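Local coordinates for coenzyme F420-dependent N(5),N(10)-methenyltetrahydromethanopterin reductase-related protein (Desulfurobacterium thermolithotrophum DSM 11699, PDB 6HUZ), which binds the iron-guanylylpyridinol cofactor and, as a bacterial paralog of [Fe]-hydrogenase, uses tetrahydrofolate derivatives as substrates, at residues Y6-L11 and D54-E59; A42-T47 and K181-D186; E81-I86 and I177-K182; L87-P90 and V95-K98. All blocks are in the same frame, centred on the assembly; numbering follows the deposited sequence. Where two conformers were deposited one is given.

Contact 1. Residues Y6-L11 and D54-E59; sequences YGFGSL and DKVPDE. With FE9 (iron-guanylyl pyridinol cofactor), chain B.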
# COMPACT_ATOMS: atom_id res chain seq x y z
N TYR A 6 -3.53 -31.34 -11.04
CA TYR A 6 -2.84 -31.99 -9.93
C TYR A 6 -3.48 -31.51 -8.65
O TYR A 6 -3.38 -30.34 -8.36
CB TYR A 6 -1.35 -31.63 -9.97
CG TYR A 6 -0.61 -32.44 -11.01
CD1 TYR A 6 -0.13 -33.71 -10.72
CD2 TYR A 6 -0.40 -31.95 -12.29
CE1 TYR A 6 0.51 -34.48 -11.69
CE2 TYR A 6 0.24 -32.71 -13.27
CZ TYR A 6 0.73 -33.96 -12.95
OH TYR A 6 1.37 -34.72 -13.91
N GLY A 7 -4.15 -32.39 -7.92
CA GLY A 7 -4.82 -32.04 -6.66
C GLY A 7 -6.33 -32.07 -6.76
O GLY A 7 -6.91 -31.40 -7.60
N PHE A 8 -7.00 -32.85 -5.90
CA PHE A 8 -8.47 -32.94 -5.95
C PHE A 8 -9.14 -31.69 -5.37
O PHE A 8 -10.16 -31.25 -5.90
CB PHE A 8 -8.95 -34.17 -5.15
CG PHE A 8 -10.40 -34.54 -5.39
CD1 PHE A 8 -10.76 -35.38 -6.45
CD2 PHE A 8 -11.41 -34.05 -4.57
CE1 PHE A 8 -12.09 -35.74 -6.66
CE2 PHE A 8 -12.74 -34.40 -4.79
CZ PHE A 8 -13.07 -35.25 -5.83
N GLY A 9 -8.57 -31.20 -4.28
CA GLY A 9 -9.06 -30.06 -3.51
C GLY A 9 -9.44 -30.65 -2.16
O GLY A 9 -9.88 -31.80 -2.13
N SER A 10 -9.26 -29.93 -1.04
CA SER A 10 -9.59 -30.49 0.26
C SER A 10 -11.08 -30.58 0.58
O SER A 10 -11.71 -29.58 0.89
CB SER A 10 -8.88 -29.76 1.38
OG SER A 10 -9.45 -30.04 2.65
N LEU A 11 -11.64 -31.78 0.56
CA LEU A 11 -13.05 -31.98 0.88
C LEU A 11 -13.42 -31.41 2.27
O LEU A 11 -14.43 -30.70 2.41
CB LEU A 11 -13.40 -33.46 0.83
CG LEU A 11 -13.44 -34.08 -0.57
CD1 LEU A 11 -13.33 -35.60 -0.50
CD2 LEU A 11 -14.73 -33.72 -1.29
N ASP A 54 -8.31 -42.42 -3.03
CA ASP A 54 -9.08 -43.43 -2.30
C ASP A 54 -9.81 -42.89 -1.06
O ASP A 54 -10.70 -43.57 -0.54
CB ASP A 54 -8.20 -44.64 -1.94
CG ASP A 54 -7.95 -45.57 -3.12
OD1 ASP A 54 -8.30 -45.19 -4.27
OD2 ASP A 54 -7.40 -46.67 -2.90
N LYS A 55 -9.48 -41.69 -0.59
CA LYS A 55 -10.16 -41.10 0.56
C LYS A 55 -11.43 -40.34 0.11
O LYS A 55 -12.27 -40.01 0.95
CB LYS A 55 -9.22 -40.15 1.34
CG LYS A 55 -8.14 -40.89 2.12
CD LYS A 55 -7.11 -39.95 2.72
CE LYS A 55 -5.74 -40.58 2.85
NZ LYS A 55 -5.01 -40.09 4.06
N VAL A 56 -11.57 -40.08 -1.21
CA VAL A 56 -12.73 -39.38 -1.74
C VAL A 56 -13.93 -40.32 -1.67
O VAL A 56 -13.85 -41.44 -2.19
CB VAL A 56 -12.49 -38.93 -3.21
CG1 VAL A 56 -13.74 -38.29 -3.82
CG2 VAL A 56 -11.30 -37.99 -3.31
N PRO A 57 -15.08 -39.90 -1.11
CA PRO A 57 -16.25 -40.82 -1.09
C PRO A 57 -16.61 -41.36 -2.48
O PRO A 57 -16.39 -40.69 -3.49
CB PRO A 57 -17.36 -39.93 -0.52
CG PRO A 57 -16.64 -38.90 0.31
CD PRO A 57 -15.39 -38.61 -0.46
N ASP A 58 -17.17 -42.56 -2.55
CA ASP A 58 -17.50 -43.18 -3.84
C ASP A 58 -18.49 -42.37 -4.69
O ASP A 58 -18.30 -42.27 -5.89
CB ASP A 58 -18.02 -44.61 -3.63
CG ASP A 58 -17.08 -45.43 -2.76
OD1 ASP A 58 -16.16 -46.07 -3.32
OD2 ASP A 58 -17.25 -45.42 -1.52
N GLU A 59 -19.52 -41.79 -4.07
CA GLU A 59 -20.53 -41.00 -4.78
C GLU A 59 -19.90 -39.77 -5.47
O GLU A 59 -20.24 -39.45 -6.61
CB GLU A 59 -21.62 -40.58 -3.78
CG GLU A 59 -22.82 -39.91 -4.42
CD GLU A 59 -24.10 -39.98 -3.60
OE1 GLU A 59 -24.08 -40.55 -2.48
OE2 GLU A 59 -25.14 -39.47 -4.09
O2 FE9 B . -8.18 -22.52 -1.06
FE FE9 B . -7.60 -21.24 -3.96
C1F FE9 B . -9.22 -22.02 -4.34
O1F FE9 B . -10.21 -22.51 -4.57
C2F FE9 B . -8.12 -19.79 -4.97
O2F FE9 B . -8.44 -18.92 -5.61
C8 FE9 B . -6.67 -22.03 -5.43
O18 FE9 B . -6.71 -21.58 -6.56
C7 FE9 B . -5.83 -23.27 -5.15
C6 FE9 B . -6.19 -23.69 -3.75
N1 FE9 B . -7.04 -22.85 -3.02
C5 FE9 B . -5.66 -24.96 -3.20
C5M FE9 B . -4.72 -25.79 -4.02
C4 FE9 B . -6.05 -25.34 -1.83
C3 FE9 B . -6.95 -24.44 -1.06
C3M FE9 B . -7.41 -24.77 0.34
C2 FE9 B . -7.45 -23.17 -1.72
O3P FE9 B . -5.49 -26.47 -1.32
P1 FE9 B . -6.26 -27.88 -1.21
O1P FE9 B . -7.70 -27.65 -1.27
O2P FE9 B . -5.94 -28.47 0.26
O5' FE9 B . -5.72 -28.77 -2.41
C5' FE9 B . -4.41 -29.31 -2.44
C4' FE9 B . -4.54 -30.72 -3.02
O4' FE9 B . -3.25 -31.26 -3.25
C1' FE9 B . -3.32 -32.66 -3.03
C2' FE9 B . -4.23 -32.78 -1.82
O2' FE9 B . -4.82 -34.08 -1.66
C3' FE9 B . -5.26 -31.69 -2.09
O3' FE9 B . -6.43 -32.18 -2.75
N9A FE9 B . -1.96 -33.22 -2.88
C4A FE9 B . -1.29 -33.67 -3.92
N3A FE9 B . -1.61 -33.82 -5.23
C2A FE9 B . -0.70 -34.38 -6.05
N2A FE9 B . -1.04 -34.47 -7.36
N1A FE9 B . 0.50 -34.82 -5.65
C6A FE9 B . 0.89 -34.78 -4.36
O6A FE9 B . 2.02 -35.17 -4.01
C5A FE9 B . -0.01 -34.15 -3.40
N7A FE9 B . -0.00 -33.90 -2.08
C8A FE9 B . -1.20 -33.32 -1.78
O HOH W 1 -7.85 -20.13 -2.03
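The backbone N of Ser10 donates to FE9 O1P at 2.8 Å, close to straight at 160°, within a loop from which Phe8 and Leu11 pack on Val56 and Pro57. This is the glycine-rich loop after the first strand of a Rossmann-like domain, here holding a guanylyl nucleotide. One residue earlier, Gly9 N reaches the ribose hydroxyl oxygen FE9 O3' at 2.8 Å, so phosphate and sugar are gripped by successive amides. Gly7 makes the close approach possible: at a phi of 110° a beta carbon would collide with the preceding carbonyl oxygen and also crowd FE9 C4'. Asp50 supports the same stretch by accepting a bond from Phe8 N while also bonding to the cofactor.

Between the two segments themselves the packing is apolar. Phe8 holds CG anti to its backbone N (chi1 -167°), which sends the ring toward the chain before helix 58-66. Val56 meets it from the opposite direction: CG2 stands over the centre of one ring face, 3.9 Å from the centroid, while CG1 lies 3.7 Å from Phe8 CZ. Leu11, just after the Ser10 N-cap, extends the patch with one methyl. That methyl reaches the pyrrolidine of Pro57 end-on, 3.6 Å from Leu11 CD1 to Pro57 CD.

Contact 2. Residues A42-T47 and K181-D186; sequences AGHDVT and KKLATD. With EDO (1,2-ethanediol), chain F.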
# COMPACT_ATOMS: atom_id res chain seq x y z
N ALA A 42 -16.32 -29.82 -21.35
CA ALA A 42 -16.03 -29.05 -22.55
C ALA A 42 -15.51 -29.97 -23.68
O ALA A 42 -15.48 -29.55 -24.83
CB ALA A 42 -15.02 -27.96 -22.26
N GLY A 43 -15.10 -31.18 -23.34
CA GLY A 43 -14.63 -32.16 -24.32
C GLY A 43 -13.13 -32.38 -24.34
O GLY A 43 -12.62 -33.00 -25.27
N HIS A 44 -12.41 -31.88 -23.31
CA HIS A 44 -10.96 -32.05 -23.21
C HIS A 44 -10.68 -33.44 -22.66
O HIS A 44 -11.58 -34.08 -22.10
CB HIS A 44 -10.32 -30.94 -22.34
CG HIS A 44 -10.37 -29.63 -23.06
ND1 HIS A 44 -9.50 -29.34 -24.09
CD2 HIS A 44 -11.26 -28.62 -22.94
CE1 HIS A 44 -9.85 -28.15 -24.53
NE2 HIS A 44 -10.93 -27.70 -23.89
N ASP A 45 -9.47 -33.93 -22.85
CA ASP A 45 -9.07 -35.25 -22.37
C ASP A 45 -8.38 -34.94 -21.04
O ASP A 45 -7.22 -34.53 -20.99
CB ASP A 45 -8.18 -35.94 -23.40
CG ASP A 45 -8.96 -36.32 -24.66
OD1 ASP A 45 -10.09 -36.84 -24.53
OD2 ASP A 45 -8.43 -36.09 -25.77
N VAL A 46 -9.14 -35.09 -19.96
CA VAL A 46 -8.71 -34.72 -18.63
C VAL A 46 -8.33 -35.85 -17.67
O VAL A 46 -9.03 -36.86 -17.53
CB VAL A 46 -9.85 -33.88 -18.02
CG1 VAL A 46 -9.44 -33.30 -16.67
CG2 VAL A 46 -10.27 -32.76 -18.96
N THR A 47 -7.22 -35.63 -16.99
CA THR A 47 -6.68 -36.53 -15.98
C THR A 47 -6.54 -35.72 -14.69
O THR A 47 -6.10 -34.56 -14.73
CB THR A 47 -5.30 -37.04 -16.36
OG1 THR A 47 -5.39 -37.72 -17.61
CG2 THR A 47 -4.72 -37.99 -15.33
N LYS A 181 -6.19 -19.62 -22.45
CA LYS A 181 -7.36 -18.81 -22.77
C LYS A 181 -8.51 -19.72 -23.26
O LYS A 181 -9.66 -19.49 -22.89
CB LYS A 181 -7.03 -17.79 -23.88
CG LYS A 181 -6.31 -16.57 -23.38
CD LYS A 181 -5.79 -15.71 -24.53
CE LYS A 181 -6.89 -15.00 -25.30
NZ LYS A 181 -6.34 -14.12 -26.37
N LYS A 182 -8.18 -20.74 -24.09
CA LYS A 182 -9.18 -21.68 -24.62
C LYS A 182 -9.78 -22.51 -23.48
O LYS A 182 -11.00 -22.66 -23.42
CB LYS A 182 -8.56 -22.56 -25.71
CG LYS A 182 -9.57 -23.43 -26.44
CD LYS A 182 -9.01 -23.97 -27.75
CE LYS A 182 -9.52 -25.35 -28.12
NZ LYS A 182 -11.00 -25.46 -28.06
N LEU A 183 -8.95 -23.02 -22.54
CA LEU A 183 -9.49 -23.79 -21.41
C LEU A 183 -10.55 -22.93 -20.69
O LEU A 183 -11.63 -23.43 -20.37
CB LEU A 183 -8.38 -24.23 -20.43
CG LEU A 183 -7.50 -25.37 -20.94
CD1 LEU A 183 -6.42 -25.75 -19.94
CD2 LEU A 183 -8.34 -26.60 -21.29
N ALA A 184 -10.26 -21.61 -20.50
CA ALA A 184 -11.17 -20.69 -19.86
C ALA A 184 -12.44 -20.46 -20.69
O ALA A 184 -13.55 -20.70 -20.21
CB ALA A 184 -10.47 -19.35 -19.60
N THR A 185 -12.30 -20.01 -21.95
CA THR A 185 -13.49 -19.75 -22.78
C THR A 185 -14.28 -21.06 -23.09
O THR A 185 -15.51 -21.03 -23.14
CB THR A 185 -13.13 -18.93 -24.04
OG1 THR A 185 -12.28 -19.71 -24.87
CG2 THR A 185 -12.48 -17.58 -23.72
N ASP A 186 -13.61 -22.22 -23.25
CA ASP A 186 -14.33 -23.47 -23.50
C ASP A 186 -15.22 -23.84 -22.34
O ASP A 186 -16.21 -24.53 -22.55
CB ASP A 186 -13.38 -24.66 -23.76
CG ASP A 186 -12.80 -24.67 -25.16
OD1 ASP A 186 -13.12 -23.75 -25.93
OD2 ASP A 186 -12.01 -25.60 -25.47
C1 EDO F . -9.42 -19.20 -27.19
O1 EDO F . -10.28 -18.60 -26.21
C2 EDO F . -7.96 -18.88 -26.84
O2 EDO F . -7.03 -19.48 -27.74
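His44 and Asp186 share the one hydrogen bond across this contact, with His44 NE2 donating to Asp186 OD2 at 2.8 Å. It ties the turn leading into strand 45-49 to residues 181-186 of helix 174-186, which flanks the parallel sheet of a Rossmann-like domain. The bond is bent, 145° at the hydrogen, and uses the anti lone pair of OD2. The oxygen stands 15° out of the imidazole plane, although ring and carboxylate are nearly coplanar. Leu183 fills a different side: its CD2 sits 3.8 Å above the ring, almost directly over the centre. The imidazole is thus fixed by a polar grip and a methyl on one face. Beside it, Ala42 lies against Asp186, its CB 3.6 Å from the carbonyl O of Asp186 and 4.0 Å from the Asp186 CB. With an alanine in place of His44, Asp186 OD2 would probably be left without its partner from the turn, and Leu183 CD2 without the aromatic face it covers.

A second shell holds these groups in place. On the syn side of the carboxylate, Lys182 NZ forms a salt bridge with Asp186 OD2, so two donors share that oxygen; the lysine has a second conformer, which makes this partner less certain. The turn itself is a Schellman motif ending helix 32-41, with Gly43 at positive phi (106°). How the imidazole is turned is fixed from its other nitrogen, His44 ND1, which is hydrogen-bonded to Met1 N.

Contact 3. Residues E81-I86 and I177-K182; sequences EAEVAI and IEKLKK. With EDO (1,2-ethanediol), chain F.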
# COMPACT_ATOMS: atom_id res chain seq x y z
N GLU A 81 1.19 -37.37 -21.19
CA GLU A 81 0.61 -36.76 -22.42
C GLU A 81 0.06 -35.34 -22.15
O GLU A 81 -0.62 -34.77 -22.99
CB GLU A 81 -0.50 -37.62 -23.04
CG GLU A 81 -0.31 -39.12 -22.92
CD GLU A 81 -1.58 -39.86 -23.26
OE1 GLU A 81 -1.70 -40.35 -24.41
OE2 GLU A 81 -2.47 -39.95 -22.38
N ALA A 82 0.35 -34.79 -20.98
CA ALA A 82 -0.15 -33.50 -20.57
C ALA A 82 0.40 -32.28 -21.35
O ALA A 82 1.60 -32.01 -21.32
CB ALA A 82 0.10 -33.32 -19.08
N GLU A 83 -0.49 -31.53 -22.03
CA GLU A 83 -0.12 -30.31 -22.75
C GLU A 83 -0.20 -29.15 -21.76
O GLU A 83 0.48 -28.13 -21.91
CB GLU A 83 -1.10 -29.99 -23.87
CG GLU A 83 -1.02 -30.88 -25.08
CD GLU A 83 -2.18 -30.53 -25.97
OE1 GLU A 83 -3.10 -31.37 -26.11
OE2 GLU A 83 -2.19 -29.40 -26.51
N VAL A 84 -1.09 -29.28 -20.77
CA VAL A 84 -1.29 -28.29 -19.71
C VAL A 84 -1.27 -29.08 -18.38
O VAL A 84 -2.00 -30.06 -18.24
CB VAL A 84 -2.61 -27.51 -19.84
CG1 VAL A 84 -2.84 -26.63 -18.60
CG2 VAL A 84 -2.64 -26.67 -21.11
N ALA A 85 -0.46 -28.65 -17.43
CA ALA A 85 -0.37 -29.27 -16.11
C ALA A 85 -0.76 -28.16 -15.13
O ALA A 85 -0.08 -27.14 -15.06
CB ALA A 85 1.05 -29.76 -15.84
N ILE A 86 -1.89 -28.33 -14.42
CA ILE A 86 -2.38 -27.34 -13.48
C ILE A 86 -2.11 -27.79 -12.06
O ILE A 86 -2.58 -28.86 -11.67
CB ILE A 86 -3.87 -27.00 -13.69
CG1 ILE A 86 -4.09 -26.41 -15.10
CG2 ILE A 86 -4.29 -25.95 -12.61
CD1 ILE A 86 -5.50 -26.43 -15.58
N ILE A 177 -0.19 -19.46 -23.96
CA ILE A 177 -1.22 -18.57 -23.40
C ILE A 177 -2.57 -18.84 -24.13
O ILE A 177 -3.61 -18.91 -23.48
CB ILE A 177 -0.80 -17.07 -23.55
CG1 ILE A 177 0.41 -16.70 -22.67
CG2 ILE A 177 -1.98 -16.15 -23.23
CD1 ILE A 177 0.11 -16.67 -21.17
N GLU A 178 -2.55 -19.01 -25.46
CA GLU A 178 -3.78 -19.28 -26.23
C GLU A 178 -4.46 -20.55 -25.72
O GLU A 178 -5.68 -20.60 -25.62
CB GLU A 178 -3.51 -19.40 -27.73
CG GLU A 178 -3.22 -18.07 -28.42
CD GLU A 178 -4.21 -16.95 -28.17
OE1 GLU A 178 -5.43 -17.17 -28.34
OE2 GLU A 178 -3.76 -15.84 -27.81
N LYS A 179 -3.67 -21.58 -25.38
CA LYS A 179 -4.25 -22.83 -24.87
C LYS A 179 -4.98 -22.57 -23.56
O LYS A 179 -6.08 -23.07 -23.38
CB LYS A 179 -3.17 -23.89 -24.66
CG LYS A 179 -2.63 -24.49 -25.95
CD LYS A 179 -1.79 -25.71 -25.66
CE LYS A 179 -0.87 -26.04 -26.81
NZ LYS A 179 -0.17 -27.33 -26.59
N LEU A 180 -4.39 -21.75 -22.66
CA LEU A 180 -4.99 -21.44 -21.36
C LEU A 180 -6.25 -20.64 -21.57
O LEU A 180 -7.29 -20.96 -20.98
CB LEU A 180 -3.99 -20.68 -20.49
CG LEU A 180 -2.69 -21.46 -20.22
CD1 LEU A 180 -1.81 -20.72 -19.23
CD2 LEU A 180 -2.99 -22.87 -19.73
N LYS A 181 -6.19 -19.62 -22.45
CA LYS A 181 -7.36 -18.81 -22.77
C LYS A 181 -8.51 -19.72 -23.26
O LYS A 181 -9.66 -19.49 -22.89
CB LYS A 181 -7.03 -17.79 -23.88
CG LYS A 181 -6.31 -16.57 -23.38
CD LYS A 181 -5.79 -15.71 -24.53
CE LYS A 181 -6.89 -15.00 -25.30
NZ LYS A 181 -6.34 -14.12 -26.37
N LYS A 182 -8.18 -20.74 -24.09
CA LYS A 182 -9.18 -21.68 -24.62
C LYS A 182 -9.78 -22.51 -23.48
O LYS A 182 -11.00 -22.66 -23.42
CB LYS A 182 -8.56 -22.56 -25.71
CG LYS A 182 -9.57 -23.43 -26.44
CD LYS A 182 -9.01 -23.97 -27.75
CE LYS A 182 -9.52 -25.35 -28.12
NZ LYS A 182 -11.00 -25.46 -28.06
C1 EDO F . -9.42 -19.20 -27.19
O1 EDO F . -10.28 -18.60 -26.21
C2 EDO F . -7.96 -18.88 -26.84
O2 EDO F . -7.03 -19.48 -27.74
O HOH W 2 0.87 -26.51 -24.28
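The carboxylate of Glu83 is the flat group that meets helix 174-186, and its two oxygens serve different partners. Lys179 NZ donates to Glu83 OE2 at 2.9 Å in a salt bridge that uses the anti lone pair, while OE1 is hydrogen-bonded to Arg2 N. The contact joins a central strand of the parallel Rossmann-like sheet, 84-87, to a helix packed on one side of it. Both charged chains are extended beyond CG and cross at about a right angle, so their ends meet while the backbones stay well apart. Water 2 adds a second link: it accepts from Lys179 NZ at 2.7 Å and donates to Glu83 O at 2.9 Å. The ammonium is therefore tied to both the side chain and the backbone of one residue. With an alanine in place of Glu83, Lys179 NZ would probably lose its charged mate, and Arg2 N its side-chain acceptor.

Deeper down, the polar pair gives way to hydrocarbon. Val84 holds CG1 anti to the backbone N (chi1 172°), a setting that leaves both of its methyls facing Leu180. Leu180 comes in obliquely between this valine and the neighbouring strands, where it also rests on Val112, Cys114 and Ser143. Its CD2 touches both valine methyls, 3.9 Å from Val84 CG1 and 4.1 Å from Val84 CG2.

Contact 4. Residues L87-P90 and V95-K98; sequences LFTP and VTFK. With FE9 (iron-guanylyl pyridinol cofactor), chain B.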
# COMPACT_ATOMS: atom_id res chain seq x y z
N LEU A 87 -1.38 -26.97 -11.28
CA LEU A 87 -1.05 -27.33 -9.91
C LEU A 87 -2.02 -26.80 -8.87
O LEU A 87 -1.82 -25.69 -8.37
CB LEU A 87 0.39 -26.89 -9.61
CG LEU A 87 1.46 -27.48 -10.54
CD1 LEU A 87 2.81 -26.87 -10.26
CD2 LEU A 87 1.56 -29.01 -10.39
N PHE A 88 -3.06 -27.60 -8.54
CA PHE A 88 -4.06 -27.25 -7.50
C PHE A 88 -3.46 -27.99 -6.27
O PHE A 88 -4.08 -28.87 -5.70
CB PHE A 88 -5.46 -27.82 -7.88
CG PHE A 88 -6.58 -27.12 -7.15
CD1 PHE A 88 -7.00 -27.56 -5.90
CD2 PHE A 88 -7.18 -25.99 -7.70
CE1 PHE A 88 -7.98 -26.86 -5.20
CE2 PHE A 88 -8.17 -25.30 -6.99
CZ PHE A 88 -8.55 -25.72 -5.74
N THR A 89 -2.21 -27.65 -5.92
CA THR A 89 -1.44 -28.33 -4.88
C THR A 89 -1.39 -27.58 -3.54
O THR A 89 -1.70 -26.40 -3.47
CB THR A 89 -0.08 -28.63 -5.50
OG1 THR A 89 0.44 -27.44 -6.07
CG2 THR A 89 -0.19 -29.66 -6.63
N PRO A 90 -1.00 -28.26 -2.45
CA PRO A 90 -1.00 -27.59 -1.14
C PRO A 90 -0.26 -26.27 -0.92
O PRO A 90 0.76 -25.98 -1.53
CB PRO A 90 -0.41 -28.65 -0.20
CG PRO A 90 -0.68 -29.95 -0.85
CD PRO A 90 -0.60 -29.67 -2.35
N VAL A 95 5.58 -29.05 -1.26
CA VAL A 95 4.78 -30.04 -2.00
C VAL A 95 4.67 -29.67 -3.51
O VAL A 95 4.84 -30.54 -4.36
CB VAL A 95 3.38 -30.24 -1.37
CG1 VAL A 95 2.58 -31.26 -2.16
CG2 VAL A 95 3.49 -30.65 0.10
N THR A 96 4.38 -28.38 -3.82
CA THR A 96 4.26 -27.88 -5.19
C THR A 96 5.60 -28.01 -5.92
O THR A 96 5.63 -28.47 -7.06
CB THR A 96 3.72 -26.44 -5.19
OG1 THR A 96 2.44 -26.43 -4.54
CG2 THR A 96 3.57 -25.87 -6.59
N PHE A 97 6.70 -27.63 -5.26
CA PHE A 97 8.04 -27.73 -5.85
C PHE A 97 8.36 -29.17 -6.21
O PHE A 97 8.87 -29.46 -7.29
CB PHE A 97 9.11 -27.24 -4.85
CG PHE A 97 9.15 -25.75 -4.57
CD1 PHE A 97 8.84 -24.84 -5.56
CD2 PHE A 97 9.57 -25.27 -3.34
CE1 PHE A 97 8.91 -23.47 -5.32
CE2 PHE A 97 9.65 -23.90 -3.11
CZ PHE A 97 9.31 -23.01 -4.10
N LYS A 98 8.07 -30.08 -5.28
CA LYS A 98 8.34 -31.49 -5.50
C LYS A 98 7.62 -32.01 -6.74
O LYS A 98 8.26 -32.59 -7.62
CB LYS A 98 7.92 -32.29 -4.25
CG LYS A 98 8.38 -33.75 -4.26
CD LYS A 98 7.26 -34.71 -3.85
CE LYS A 98 6.37 -35.07 -5.01
NZ LYS A 98 5.12 -35.75 -4.58
O2 FE9 B . -8.18 -22.52 -1.06
FE FE9 B . -7.60 -21.24 -3.96
C1F FE9 B . -9.22 -22.02 -4.34
O1F FE9 B . -10.21 -22.51 -4.57
C2F FE9 B . -8.12 -19.79 -4.97
O2F FE9 B . -8.44 -18.92 -5.61
C8 FE9 B . -6.67 -22.03 -5.43
O18 FE9 B . -6.71 -21.58 -6.56
C7 FE9 B . -5.83 -23.27 -5.15
C6 FE9 B . -6.19 -23.69 -3.75
N1 FE9 B . -7.04 -22.85 -3.02
C5 FE9 B . -5.66 -24.96 -3.20
C5M FE9 B . -4.72 -25.79 -4.02
C4 FE9 B . -6.05 -25.34 -1.83
C3 FE9 B . -6.95 -24.44 -1.06
C3M FE9 B . -7.41 -24.77 0.34
C2 FE9 B . -7.45 -23.17 -1.72
O3P FE9 B . -5.49 -26.47 -1.32
P1 FE9 B . -6.26 -27.88 -1.21
O1P FE9 B . -7.70 -27.65 -1.27
O2P FE9 B . -5.94 -28.47 0.26
O5' FE9 B . -5.72 -28.77 -2.41
C5' FE9 B . -4.41 -29.31 -2.44
C4' FE9 B . -4.54 -30.72 -3.02
O4' FE9 B . -3.25 -31.26 -3.25
C1' FE9 B . -3.32 -32.66 -3.03
C2' FE9 B . -4.23 -32.78 -1.82
O2' FE9 B . -4.82 -34.08 -1.66
C3' FE9 B . -5.26 -31.69 -2.09
O3' FE9 B . -6.43 -32.18 -2.75
N9A FE9 B . -1.96 -33.22 -2.88
C4A FE9 B . -1.29 -33.67 -3.92
N3A FE9 B . -1.61 -33.82 -5.23
C2A FE9 B . -0.70 -34.38 -6.05
N2A FE9 B . -1.04 -34.47 -7.36
N1A FE9 B . 0.50 -34.82 -5.65
C6A FE9 B . 0.89 -34.78 -4.36
O6A FE9 B . 2.02 -35.17 -4.01
C5A FE9 B . -0.01 -34.15 -3.40
N7A FE9 B . -0.00 -33.90 -2.08
C8A FE9 B . -1.20 -33.32 -1.78
O HOH W 3 2.24 -24.28 -2.92
O HOH W 4 4.01 -26.25 -1.86
O HOH W 1 -7.85 -20.13 -2.03
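The pocket for the iron-guanylylpyridinol cofactor in this Rossmann-like domain is lined here by Pro90 and Val95, which pack together along the guanosine. Their side chains cross at about a right angle, with Pro90 CD 3.6 Å from Val95 CG1. The same valine methyl lies 3.7 Å from FE9 N7A, so one group serves both the loop and the purine. Further along the helix, Lys98 NZ makes a weak hydrogen bond to FE9 O6A.

Behind this lining, the hydroxyls of Thr89 and Thr96 are hydrogen-bonded, OG1 to OG1 at 2.7 Å. The Thr89 oxygen reaches its mate because it sits between its own backbone N and carbonyl carbon (chi1 51°). Thr96 then turns its CG2 toward Leu87, 3.9 Å from Leu87 CD1, which sets a methyl against the apolar side. Water 4 takes the amide hydrogen of Thr96 at the first turn of the helix, the water oxygen being 2.9 Å from Thr96 N.

Phe88 points the other way, at the centre of an inverse gamma turn that aims its ring at the pyridinol. The methyl FE9 C5M stands 3.4 Å above one face, offset toward the rim.

The loop connects strand 84-87 to helix 95-103, and neighbours meet it at both ends. Phe88 pairs through its backbone with Tyr6 of strand 2-6, Leu87 and Thr89 lean on Ile99, and helix 121-127 packs against Leu87 and Phe97, through Leu124 and through Tyr127, whose ring stacks with that of Phe97.

All four contacts belong to the Rossmann-like part of the chain. Contacts 1 and 4, centres about 16 Å apart, both touch the cofactor; each uses a loop following one of the adjacent parallel strands 2-6 and 84-87, and they meet through Tyr6 O and Phe88 N. Contacts 2 and 3, centres about 8 Å apart, tie helix 174-186 to the turn before strand 45-49 and to strand 84-87, and join where Leu183 CD1 packs on Val84 CG1. Along the chain, contact 1 closes before contact 3 opens, its segments alternate with those of contact 2, and contact 4 nests inside contact 3. Sheet-helix packing and cofactor binding meet on strand 84-87, which leads into the cofactor loop.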